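Local coordinates for protein pngf-ii (Elizabethkingia meningoseptica, PDB 4R4X) that probably removes asparagine-linked glycans from glycoproteins and glycopeptides by hydrolysing the amide bond between the first sugar and the asparagine side chain, at residues 301-306 against 426-431; 60-65 against 174-179; 136-139 against 145-148. All blocks are in the same frame, centred on the assembly; numbering follows the deposited sequence. Where two conformers were deposited one is given.

Contact 1 (301-306 against 426-431); sequences RFFTPF and TGHGGW
Strand 301-303, carrying R301 and F303, runs in broadly the same direction as strand 426-428, carrying T426 and H428, with 43° between their axes and a closest approach of 10.9 Å. That spacing rules out direct pairing. Strand 493-504 lies between the two and is antiparallel to both, in a nine-stranded antiparallel sheet that combines strands from the N-terminal and C-terminal PNGase F regions, consistent with the jelly-roll sandwiches of that enzyme. The side chains therefore meet across the middle strand.

R301 is bent at chi2 and chi3, which turns its guanidinium so that NH1 faces T426. OG1 of T426 sits at the guanidinium edge, near its plane, 2.8 Å from R301 NH1, but the N-H...O angle is only 116° and the bond is weak. The strongest polar partner of the arginine is E298, in a salt bridge with NH2; NH1 also donates to the carbonyl O of N529. The same T426 OG1 lies 2.8 Å from H428 NE2, in a hydrogen bond whose donor could be either residue, so one buried hydroxyl links the arginine and the imidazole.

The F303 and T426 side chains approach each other from opposite directions, and the ring presents its outer edge: F303 CZ lies 3.7 Å from T426 OG1, which is near the ring plane, while F303 CE1 is 3.8 Å from T426 CG2. F303 and H428 meet rim to rim rather than stacked, with centroids 5.8 Å apart and planes inclined at 33°. W488 supplies the stacking surface, since its rings stack with both F303 and H428. The nearest aromatic atoms of the pair are F303 CE2 and H428 CE1, separated by 3.6 Å.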
ATOM      1  N   ARG A 301      12.735  -1.787   4.889  1.00 13.47           N
ATOM      2  CA  ARG A 301      13.792  -2.765   5.059  1.00 14.14           C
ATOM      3  C   ARG A 301      13.114  -4.124   5.160  1.00 13.79           C
ATOM      4  O   ARG A 301      12.165  -4.299   5.950  1.00 14.05           O
ATOM      5  CB  ARG A 301      14.622  -2.467   6.321  1.00 15.39           C
ATOM      6  CG  ARG A 301      15.606  -3.567   6.735  1.00 16.92           C
ATOM      7  CD  ARG A 301      17.072  -3.279   6.473  1.00 16.52           C
ATOM      8  NE  ARG A 301      17.525  -1.983   6.979  1.00 16.31           N
ATOM      9  CZ  ARG A 301      18.034  -1.707   8.186  1.00 15.86           C
ATOM     10  NH1 ARG A 301      18.176  -2.633   9.125  1.00 15.71           N
ATOM     11  NH2 ARG A 301      18.374  -0.447   8.470  1.00 14.96           N
ATOM     12  N   PHE A 302      13.558  -5.072   4.328  1.00 13.22           N
ATOM     13  CA  PHE A 302      12.941  -6.387   4.270  1.00 12.60           C
ATOM     14  C   PHE A 302      14.010  -7.451   4.098  1.00 12.68           C
ATOM     15  O   PHE A 302      15.155  -7.164   3.710  1.00 12.88           O
ATOM     16  CB  PHE A 302      11.875  -6.490   3.150  1.00 12.30           C
ATOM     17  CG  PHE A 302      12.431  -6.414   1.745  1.00 12.76           C
ATOM     18  CD1 PHE A 302      12.710  -5.180   1.148  1.00 12.92           C
ATOM     19  CD2 PHE A 302      12.659  -7.574   0.998  1.00 12.63           C
ATOM     20  CE1 PHE A 302      13.232  -5.109  -0.139  1.00 13.55           C
ATOM     21  CE2 PHE A 302      13.186  -7.508  -0.293  1.00 13.50           C
ATOM     22  CZ  PHE A 302      13.470  -6.278  -0.868  1.00 12.91           C
ATOM     23  N   PHE A 303      13.637  -8.689   4.401  1.00 11.70           N
ATOM     24  CA  PHE A 303      14.545  -9.798   4.216  1.00 11.13           C
ATOM     25  C   PHE A 303      13.863 -10.840   3.377  1.00 10.73           C
ATOM     26  O   PHE A 303      12.728 -11.192   3.658  1.00 11.18           O
ATOM     27  CB  PHE A 303      14.986 -10.319   5.569  1.00 11.23           C
ATOM     28  CG  PHE A 303      15.836  -9.330   6.295  1.00 11.35           C
ATOM     29  CD1 PHE A 303      15.253  -8.300   7.005  1.00 11.40           C
ATOM     30  CD2 PHE A 303      17.206  -9.343   6.125  1.00 11.60           C
ATOM     31  CE1 PHE A 303      16.024  -7.303   7.590  1.00 11.87           C
ATOM     32  CE2 PHE A 303      17.998  -8.374   6.739  1.00 12.60           C
ATOM     33  CZ  PHE A 303      17.403  -7.335   7.452  1.00 11.76           C
ATOM     34  N   THR A 304      14.540 -11.326   2.343  1.00 11.07           N
ATOM     35  CA  THR A 304      13.954 -12.400   1.515  1.00 11.39           C
ATOM     36  C   THR A 304      13.898 -13.697   2.302  1.00 11.37           C
ATOM     37  O   THR A 304      14.724 -13.949   3.193  1.00 11.57           O
ATOM     38  CB  THR A 304      14.671 -12.660   0.173  1.00 11.71           C
ATOM     39  OG1 THR A 304      15.921 -13.335   0.393  1.00 12.19           O
ATOM     40  CG2 THR A 304      14.891 -11.390  -0.603  1.00 11.99           C
ATOM     41  N   PRO A 305      12.894 -14.520   2.007  1.00 11.35           N
ATOM     42  CA  PRO A 305      12.910 -15.835   2.561  1.00 11.63           C
ATOM     43  C   PRO A 305      13.950 -16.690   1.829  1.00 11.48           C
ATOM     44  O   PRO A 305      14.611 -16.198   0.937  1.00 11.22           O
ATOM     45  CB  PRO A 305      11.471 -16.296   2.353  1.00 11.76           C
ATOM     46  CG  PRO A 305      11.072 -15.654   1.080  1.00 11.47           C
ATOM     47  CD  PRO A 305      11.753 -14.321   1.095  1.00 11.82           C
ATOM     48  N   PHE A 306      14.142 -17.925   2.265  1.00 11.53           N
ATOM     49  CA  PHE A 306      15.051 -18.845   1.603  1.00 11.78           C
ATOM     50  C   PHE A 306      14.404 -19.486   0.366  1.00 12.01           C
ATOM     51  O   PHE A 306      13.593 -20.400   0.492  1.00 12.77           O
ATOM     52  CB  PHE A 306      15.429 -19.953   2.554  1.00 11.62           C
ATOM     53  CG  PHE A 306      16.335 -19.549   3.686  1.00 12.23           C
ATOM     54  CD1 PHE A 306      17.719 -19.644   3.557  1.00 12.92           C
ATOM     55  CD2 PHE A 306      15.813 -19.188   4.911  1.00 12.24           C
ATOM     56  CE1 PHE A 306      18.553 -19.360   4.633  1.00 12.86           C
ATOM     57  CE2 PHE A 306      16.637 -18.878   5.972  1.00 12.71           C
ATOM     58  CZ  PHE A 306      18.006 -18.962   5.837  1.00 12.73           C
ATOM     59  N   THR A 426      18.742  -3.601  12.349  1.00 10.66           N
ATOM     60  CA  THR A 426      18.915  -5.054  12.327  1.00 11.22           C
ATOM     61  C   THR A 426      20.366  -5.441  12.602  1.00 11.93           C
ATOM     62  O   THR A 426      21.301  -4.757  12.186  1.00 11.85           O
ATOM     63  CB  THR A 426      18.433  -5.698  11.012  1.00 11.47           C
ATOM     64  OG1 THR A 426      19.147  -5.181   9.884  1.00 11.80           O
ATOM     65  CG2 THR A 426      16.957  -5.467  10.826  1.00 11.58           C
ATOM     66  N   GLY A 427      20.516  -6.541  13.328  1.00 11.98           N
ATOM     67  CA  GLY A 427      21.780  -7.055  13.747  1.00 12.37           C
ATOM     68  C   GLY A 427      22.136  -8.260  12.902  1.00 12.19           C
ATOM     69  O   GLY A 427      21.263  -9.058  12.522  1.00 11.85           O
ATOM     70  N   HIS A 428      23.423  -8.362  12.580  1.00 12.39           N
ATOM     71  CA  HIS A 428      23.946  -9.395  11.667  1.00 12.47           C
ATOM     72  C   HIS A 428      25.254  -9.999  12.162  1.00 12.69           C
ATOM     73  O   HIS A 428      25.937  -9.423  13.014  1.00 12.80           O
ATOM     74  CB  HIS A 428      24.143  -8.795  10.278  1.00 12.94           C
ATOM     75  CG  HIS A 428      22.895  -8.200   9.729  1.00 12.84           C
ATOM     76  ND1 HIS A 428      21.973  -8.944   9.036  1.00 13.43           N
ATOM     77  CD2 HIS A 428      22.350  -6.970   9.885  1.00 12.65           C
ATOM     78  CE1 HIS A 428      20.930  -8.189   8.748  1.00 12.91           C
ATOM     79  NE2 HIS A 428      21.131  -6.989   9.257  1.00 12.67           N
ATOM     80  N   GLY A 429      25.605 -11.153  11.596  1.00 12.81           N
ATOM     81  CA  GLY A 429      26.697 -12.010  12.097  1.00 12.81           C
ATOM     82  C   GLY A 429      26.112 -13.393  12.224  1.00 13.96           C
ATOM     83  O   GLY A 429      25.506 -13.713  13.236  1.00 13.07           O
ATOM     84  N   GLY A 430      26.249 -14.207  11.176  1.00 15.29           N
ATOM     85  CA  GLY A 430      25.424 -15.403  11.040  1.00 17.50           C
ATOM     86  C   GLY A 430      25.941 -16.695  11.646  1.00 19.61           C
ATOM     87  O   GLY A 430      25.986 -17.717  10.962  1.00 20.17           O
ATOM     88  N   TRP A 431      26.342 -16.645  12.916  1.00 19.82           N
ATOM     89  CA  TRP A 431      26.735 -17.840  13.665  1.00 19.72           C
ATOM     90  C   TRP A 431      26.185 -17.678  15.075  1.00 19.20           C
ATOM     91  O   TRP A 431      25.655 -16.605  15.430  1.00 18.25           O
ATOM     92  CB  TRP A 431      28.272 -18.054  13.615  1.00 19.93           C
ATOM     93  CG  TRP A 431      29.097 -17.107  14.476  1.00 19.13           C
ATOM     94  CD1 TRP A 431      29.699 -17.403  15.686  1.00 19.41           C
ATOM     95  CD2 TRP A 431      29.450 -15.747  14.188  1.00 18.46           C
ATOM     96  NE1 TRP A 431      30.374 -16.301  16.160  1.00 17.91           N
ATOM     97  CE2 TRP A 431      30.240 -15.277  15.268  1.00 17.56           C
ATOM     98  CE3 TRP A 431      29.176 -14.874  13.126  1.00 17.78           C
ATOM     99  CZ2 TRP A 431      30.744 -13.970  15.317  1.00 17.44           C
ATOM    100  CZ3 TRP A 431      29.694 -13.592  13.164  1.00 17.59           C
ATOM    101  CH2 TRP A 431      30.470 -13.147  14.252  1.00 17.48           C
TER

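Contact 2 (60-65 against 174-179); sequences VSQFAF and LTYKDM
Q62 is the first residue along strand 60-65 to touch Y176 of helix 174-179, which packs against the strand with axes 9.8 Å apart at the closest and inclined at 25°. The arrangement is a helix laid over antiparallel strands, 59-65 lying between 48-54 and 70-76, in a domain whose family belongs to the LolA/LolB clan. Y176 is the only residue of 174-179 to touch the strand, with CG anti to its backbone N (chi1 175°), which sends the ring straight from the helix to the strand.

At Q62 the CB points toward the helix, and the methylene CG comes as near as 3.1 Å to Y176 OH, a tight fit. The chain then bends at chi2, leaving the amide plane 89° from the tyrosine ring. Both polar ends converge on one carboxylate oxygen, because Q62 NE2 and Y176 OH are each hydrogen-bonded to E49 OE1 on strand 48-54. This shared acceptor satisfies the buried hydroxyl.

F63 CB points away from the helix; its ring packs edge-to-face with F163, and the side chain lies about 6 Å from a bound zinc ion. Only the backbone of F63 comes close to the tyrosine: F63 C is 3.3 Å from Y176 OH, at the ring edge and near the ring plane. F63 O is also near Y176 OH, but the geometry is too poor for a hydrogen bond.

A64 again faces the helix. Its backbone pairs with V72 of strand 70-76, while its methyl reaches the phenol. A64 CB lies 3.5 Å from Y176 OH, obliquely to the ring, and 3.7 Å from Y176 CE1.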
ATOM      1  N   VAL A  60     -28.927  -7.553 -18.179  1.00 20.45           N
ATOM      2  CA  VAL A  60     -28.651  -6.558 -17.152  1.00 20.71           C
ATOM      3  C   VAL A  60     -27.230  -6.015 -17.382  1.00 20.89           C
ATOM      4  O   VAL A  60     -26.244  -6.781 -17.406  1.00 20.16           O
ATOM      5  CB  VAL A  60     -28.763  -7.178 -15.756  1.00 20.88           C
ATOM      6  CG1 VAL A  60     -28.510  -6.158 -14.652  1.00 21.53           C
ATOM      7  CG2 VAL A  60     -30.134  -7.823 -15.578  1.00 21.55           C
ATOM      8  N   SER A  61     -27.133  -4.703 -17.565  1.00 20.03           N
ATOM      9  CA  SER A  61     -25.840  -4.044 -17.771  1.00 20.50           C
ATOM     10  C   SER A  61     -25.543  -3.106 -16.613  1.00 19.22           C
ATOM     11  O   SER A  61     -26.377  -2.295 -16.220  1.00 18.24           O
ATOM     12  CB  SER A  61     -25.825  -3.280 -19.083  1.00 19.93           C
ATOM     13  OG  SER A  61     -25.864  -4.174 -20.186  1.00 21.18           O
ATOM     14  N   GLN A  62     -24.352  -3.253 -16.057  1.00 19.51           N
ATOM     15  CA  GLN A  62     -23.883  -2.412 -14.996  1.00 19.74           C
ATOM     16  C   GLN A  62     -22.760  -1.547 -15.557  1.00 17.92           C
ATOM     17  O   GLN A  62     -21.829  -2.064 -16.159  1.00 17.56           O
ATOM     18  CB  GLN A  62     -23.368  -3.281 -13.849  1.00 22.88           C
ATOM     19  CG  GLN A  62     -23.197  -2.529 -12.553  1.00 25.20           C
ATOM     20  CD  GLN A  62     -24.507  -2.183 -11.866  1.00 28.08           C
ATOM     21  OE1 GLN A  62     -25.552  -2.799 -12.097  1.00 29.73           O
ATOM     22  NE2 GLN A  62     -24.445  -1.203 -10.987  1.00 29.66           N
ATOM     23  N   PHE A  63     -22.846  -0.248 -15.327  1.00 16.65           N
ATOM     24  CA  PHE A  63     -21.887   0.722 -15.849  1.00 15.85           C
ATOM     25  C   PHE A  63     -21.231   1.428 -14.683  1.00 15.35           C
ATOM     26  O   PHE A  63     -21.924   1.877 -13.781  1.00 14.82           O
ATOM     27  CB  PHE A  63     -22.601   1.802 -16.672  1.00 15.85           C
ATOM     28  CG  PHE A  63     -23.360   1.281 -17.847  1.00 16.18           C
ATOM     29  CD1 PHE A  63     -24.666   0.856 -17.706  1.00 16.77           C
ATOM     30  CD2 PHE A  63     -22.771   1.228 -19.108  1.00 16.48           C
ATOM     31  CE1 PHE A  63     -25.375   0.383 -18.811  1.00 17.27           C
ATOM     32  CE2 PHE A  63     -23.472   0.749 -20.206  1.00 16.84           C
ATOM     33  CZ  PHE A  63     -24.781   0.327 -20.058  1.00 16.97           C
ATOM     34  N   ALA A  64     -19.919   1.593 -14.752  1.00 14.67           N
ATOM     35  CA  ALA A  64     -19.163   2.326 -13.755  1.00 15.55           C
ATOM     36  C   ALA A  64     -18.468   3.514 -14.410  1.00 15.54           C
ATOM     37  O   ALA A  64     -17.720   3.344 -15.364  1.00 15.57           O
ATOM     38  CB  ALA A  64     -18.138   1.409 -13.080  1.00 15.92           C
ATOM     39  N   PHE A  65     -18.722   4.700 -13.873  1.00 15.79           N
ATOM     40  CA  PHE A  65     -18.146   5.927 -14.386  1.00 17.51           C
ATOM     41  C   PHE A  65     -16.909   6.177 -13.528  1.00 17.76           C
ATOM     42  O   PHE A  65     -17.037   6.437 -12.359  1.00 17.30           O
ATOM     43  CB  PHE A  65     -19.148   7.075 -14.253  1.00 18.45           C
ATOM     44  CG  PHE A  65     -20.350   6.942 -15.159  1.00 20.61           C
ATOM     45  CD1 PHE A  65     -21.206   5.852 -15.061  1.00 21.18           C
ATOM     46  CD2 PHE A  65     -20.632   7.926 -16.100  1.00 23.18           C
ATOM     47  CE1 PHE A  65     -22.314   5.732 -15.897  1.00 23.49           C
ATOM     48  CE2 PHE A  65     -21.741   7.809 -16.937  1.00 24.75           C
ATOM     49  CZ  PHE A  65     -22.580   6.707 -16.831  1.00 23.39           C
ATOM     50  N   LEU A 174     -15.038  -9.646 -12.612  1.00 15.85           N
ATOM     51  CA  LEU A 174     -13.934  -9.449 -11.671  1.00 16.64           C
ATOM     52  C   LEU A 174     -13.133  -8.214 -12.036  1.00 14.97           C
ATOM     53  O   LEU A 174     -12.752  -7.439 -11.168  1.00 14.03           O
ATOM     54  CB  LEU A 174     -13.007 -10.665 -11.627  1.00 18.59           C
ATOM     55  CG  LEU A 174     -13.617 -11.903 -10.961  1.00 20.80           C
ATOM     56  CD1 LEU A 174     -12.688 -13.096 -11.147  1.00 22.50           C
ATOM     57  CD2 LEU A 174     -13.906 -11.660  -9.490  1.00 22.48           C
ATOM     58  N   THR A 175     -12.854  -8.057 -13.320  1.00 13.48           N
ATOM     59  CA  THR A 175     -12.124  -6.898 -13.806  1.00 13.69           C
ATOM     60  C   THR A 175     -12.900  -5.589 -13.585  1.00 13.36           C
ATOM     61  O   THR A 175     -12.326  -4.569 -13.213  1.00 12.86           O
ATOM     62  CB  THR A 175     -11.773  -7.079 -15.300  1.00 13.65           C
ATOM     63  OG1 THR A 175     -10.970  -8.252 -15.436  1.00 14.11           O
ATOM     64  CG2 THR A 175     -11.033  -5.888 -15.834  1.00 14.00           C
ATOM     65  N   TYR A 176     -14.195  -5.625 -13.856  1.00 14.03           N
ATOM     66  CA  TYR A 176     -15.087  -4.488 -13.630  1.00 14.29           C
ATOM     67  C   TYR A 176     -14.903  -3.938 -12.189  1.00 14.17           C
ATOM     68  O   TYR A 176     -14.641  -2.743 -11.986  1.00 13.06           O
ATOM     69  CB  TYR A 176     -16.528  -4.940 -13.898  1.00 14.37           C
ATOM     70  CG  TYR A 176     -17.580  -3.915 -13.595  1.00 14.46           C
ATOM     71  CD1 TYR A 176     -17.950  -2.961 -14.545  1.00 14.62           C
ATOM     72  CD2 TYR A 176     -18.250  -3.929 -12.384  1.00 14.54           C
ATOM     73  CE1 TYR A 176     -18.914  -2.010 -14.270  1.00 14.76           C
ATOM     74  CE2 TYR A 176     -19.227  -2.996 -12.108  1.00 14.99           C
ATOM     75  CZ  TYR A 176     -19.549  -2.045 -13.057  1.00 14.59           C
ATOM     76  OH  TYR A 176     -20.481  -1.121 -12.751  1.00 16.06           O
ATOM     77  N   LYS A 177     -15.003  -4.831 -11.206  1.00 14.16           N
ATOM     78  CA  LYS A 177     -14.900  -4.437  -9.796  1.00 15.22           C
ATOM     79  C   LYS A 177     -13.510  -3.921  -9.475  1.00 14.80           C
ATOM     80  O   LYS A 177     -13.352  -2.951  -8.721  1.00 13.75           O
ATOM     81  CB  LYS A 177     -15.223  -5.618  -8.872  1.00 16.70           C
ATOM     82  CG  LYS A 177     -16.661  -6.118  -8.954  1.00 19.02           C
ATOM     83  CD  LYS A 177     -17.633  -5.125  -8.367  1.00 22.20           C
ATOM     84  CE  LYS A 177     -19.026  -5.722  -8.257  1.00 24.75           C
ATOM     85  NZ  LYS A 177     -19.860  -4.820  -7.447  1.00 27.36           N
ATOM     86  N   ASP A 178     -12.510  -4.591 -10.035  1.00 14.41           N
ATOM     87  CA  ASP A 178     -11.103  -4.231  -9.826  1.00 15.19           C
ATOM     88  C   ASP A 178     -10.822  -2.818 -10.311  1.00 16.21           C
ATOM     89  O   ASP A 178     -10.129  -2.040  -9.640  1.00 15.29           O
ATOM     90  CB  ASP A 178     -10.191  -5.223 -10.564  1.00 15.25           C
ATOM     91  CG  ASP A 178      -8.713  -5.013 -10.253  1.00 16.16           C
ATOM     92  OD1 ASP A 178      -8.291  -5.235  -9.090  1.00 15.80           O
ATOM     93  OD2 ASP A 178      -7.955  -4.658 -11.188  1.00 17.51           O
HETATM   94  N   MSE A 179     -11.381  -2.476 -11.470  1.00 16.35           N
HETATM   95  CA  MSE A 179     -11.165  -1.143 -12.044  0.50 16.82           C
HETATM   96  C   MSE A 179     -11.857  -0.083 -11.223  1.00 16.15           C
HETATM   97  O   MSE A 179     -11.304   1.012 -11.024  1.00 14.45           O
HETATM   98  CB  MSE A 179     -11.579  -1.105 -13.511  0.50 18.26           C
HETATM   99  CG  MSE A 179     -10.563  -1.942 -14.290  0.50 20.32           C
HETATM  100 SE   MSE A 179     -11.031  -1.987 -16.195  0.50 25.82          SE
HETATM  101  CE  MSE A 179     -10.552  -0.127 -16.644  0.50 24.05           C
TER

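Contact 3 (136-139 against 145-148); sequences LKTV and VVEA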
ATOM      1  N   LEU A 136     -42.319  -0.954  -5.857  1.00 15.92           N
ATOM      2  CA  LEU A 136     -42.582   0.354  -5.253  1.00 16.67           C
ATOM      3  C   LEU A 136     -42.138   0.485  -3.799  1.00 17.11           C
ATOM      4  O   LEU A 136     -42.124   1.589  -3.258  1.00 18.22           O
ATOM      5  CB  LEU A 136     -44.065   0.712  -5.394  1.00 16.55           C
ATOM      6  CG  LEU A 136     -44.549   0.867  -6.833  1.00 16.55           C
ATOM      7  CD1 LEU A 136     -46.038   1.191  -6.786  1.00 16.53           C
ATOM      8  CD2 LEU A 136     -43.761   1.954  -7.571  1.00 16.29           C
ATOM      9  N   LYS A 137     -41.771  -0.622  -3.171  1.00 17.63           N
ATOM     10  CA  LYS A 137     -41.277  -0.610  -1.813  1.00 18.86           C
ATOM     11  C   LYS A 137     -40.459  -1.875  -1.534  1.00 19.45           C
ATOM     12  O   LYS A 137     -40.876  -2.985  -1.904  1.00 19.38           O
ATOM     13  CB  LYS A 137     -42.447  -0.562  -0.835  1.00 20.24           C
ATOM     14  CG  LYS A 137     -42.056  -0.569   0.634  1.00 21.03           C
ATOM     15  CD  LYS A 137     -43.293  -0.273   1.478  1.00 22.53           C
ATOM     16  CE  LYS A 137     -43.078  -0.635   2.931  1.00 24.86           C
ATOM     17  NZ  LYS A 137     -44.361  -0.439   3.682  1.00 25.52           N
ATOM     18  N   THR A 138     -39.309  -1.697  -0.880  1.00 20.39           N
ATOM     19  CA  THR A 138     -38.523  -2.814  -0.340  1.00 21.47           C
ATOM     20  C   THR A 138     -38.300  -2.609   1.148  1.00 21.83           C
ATOM     21  O   THR A 138     -38.153  -1.476   1.614  1.00 22.08           O
ATOM     22  CB  THR A 138     -37.153  -2.952  -1.016  1.00 21.97           C
ATOM     23  OG1 THR A 138     -36.371  -1.783  -0.736  1.00 24.22           O
ATOM     24  CG2 THR A 138     -37.312  -3.119  -2.515  1.00 22.54           C
ATOM     25  N   VAL A 139     -38.294  -3.709   1.889  1.00 22.34           N
ATOM     26  CA  VAL A 139     -38.043  -3.686   3.319  1.00 23.61           C
ATOM     27  C   VAL A 139     -36.993  -4.733   3.616  1.00 25.65           C
ATOM     28  O   VAL A 139     -37.182  -5.927   3.328  1.00 22.60           O
ATOM     29  CB  VAL A 139     -39.299  -3.993   4.154  1.00 24.58           C
ATOM     30  CG1 VAL A 139     -39.004  -3.778   5.641  1.00 24.79           C
ATOM     31  CG2 VAL A 139     -40.459  -3.135   3.702  1.00 24.44           C
ATOM     32  N   VAL A 145     -36.104   0.619   4.813  1.00 24.69           N
ATOM     33  CA  VAL A 145     -37.212   0.704   3.877  1.00 25.22           C
ATOM     34  C   VAL A 145     -36.810   1.632   2.739  1.00 24.71           C
ATOM     35  O   VAL A 145     -36.197   2.665   2.979  1.00 27.35           O
ATOM     36  CB  VAL A 145     -38.463   1.295   4.567  1.00 25.09           C
ATOM     37  CG1 VAL A 145     -39.627   1.433   3.588  1.00 24.26           C
ATOM     38  CG2 VAL A 145     -38.871   0.459   5.776  1.00 25.52           C
ATOM     39  N   VAL A 146     -37.153   1.265   1.511  1.00 23.23           N
ATOM     40  CA  VAL A 146     -37.030   2.164   0.363  1.00 22.38           C
ATOM     41  C   VAL A 146     -38.419   2.170  -0.266  1.00 21.93           C
ATOM     42  O   VAL A 146     -38.915   1.110  -0.632  1.00 21.10           O
ATOM     43  CB  VAL A 146     -35.972   1.664  -0.658  1.00 22.65           C
ATOM     44  CG1 VAL A 146     -35.835   2.636  -1.828  1.00 22.21           C
ATOM     45  CG2 VAL A 146     -34.621   1.473   0.011  1.00 23.02           C
ATOM     46  N   GLU A 147     -39.060   3.336  -0.354  1.00 21.12           N
ATOM     47  CA  GLU A 147     -40.425   3.419  -0.869  1.00 21.95           C
ATOM     48  C   GLU A 147     -40.588   4.543  -1.902  1.00 20.86           C
ATOM     49  O   GLU A 147     -40.040   5.623  -1.748  1.00 21.32           O
ATOM     50  CB  GLU A 147     -41.417   3.576   0.300  1.00 24.67           C
ATOM     51  CG  GLU A 147     -42.868   3.794  -0.112  1.00 28.07           C
ATOM     52  CD  GLU A 147     -43.870   3.541   1.028  1.00 31.22           C
ATOM     53  OE1 GLU A 147     -43.444   3.412   2.201  1.00 31.35           O
ATOM     54  OE2 GLU A 147     -45.079   3.464   0.745  1.00 33.65           O
ATOM     55  N   ALA A 148     -41.346   4.277  -2.957  1.00 20.42           N
ATOM     56  CA  ALA A 148     -41.641   5.296  -3.974  1.00 19.57           C
ATOM     57  C   ALA A 148     -42.452   6.454  -3.369  1.00 20.27           C
ATOM     58  O   ALA A 148     -43.341   6.218  -2.549  1.00 19.67           O
ATOM     59  CB  ALA A 148     -42.399   4.664  -5.127  1.00 19.42           C
TER
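The carboxylate of E147 is the planar side-chain group in this contact, and the extended aliphatic chain of K137 passes over one of its faces: K137 CD stands 3.9 Å above E147 CD, close to the normal of the carboxylate plane. K137 NZ lies above that plane too, 4.2 Å from E147 OE1, too far for a salt bridge, though the opposite charges probably attract. On the same sheet face K137 CE touches V145 CG1 at 4.1 Å, and V139 packs beside V145.

T138 and V146 occupy the reverse face, lying side by side and pointing the same way. The threonine hydroxyl sits between its own backbone N and carbonyl carbon (chi1 64°), which places OG1 3.5 Å from V146 CB. Both side chains also touch P125.

The two segments are the arms of a beta hairpin, formed by strands 134-140 and 144-154, with axes at 176° and 4.7 Å apart. T138 and V146 make a hydrogen-bonded pair: T138 N donates to V146 O at 2.8 Å, and V146 N returns the bond to T138 O. The pairs K137-E147 and V139-V145 on either side are non-hydrogen-bonded. On its other edge strand 134-140 has a classic beta bulge, where L136 and K137 both face W114 of strand 109-116. The bulge does not interrupt the hairpin ladder, because A148 N still donates to L136 O at 2.8 Å with an N-H...O angle of 170°. Beyond that bond L136 CD2 meets A148 CB at 3.9 Å, with I94 also against the leucine.

Overall arrangement
From the N terminus, residues 60-65 open contact 2, which closes only when helix 173-182 returns over the strand after a loop of 108 residues. Contact 3 falls wholly within that loop: its short hairpin opens and closes between the two halves of contact 2. Both belong to the N-terminal domain and reach the same extended strand system, with centres 26 Å apart and no touch. Contact 1 follows in series, closing a 119-residue loop that joins the N-terminal and C-terminal PNGase F regions. It lies across the chain's centre from the others, about 43 Å from contact 2 and 60 Å from contact 3, centre to centre. No pair of contacts crosses.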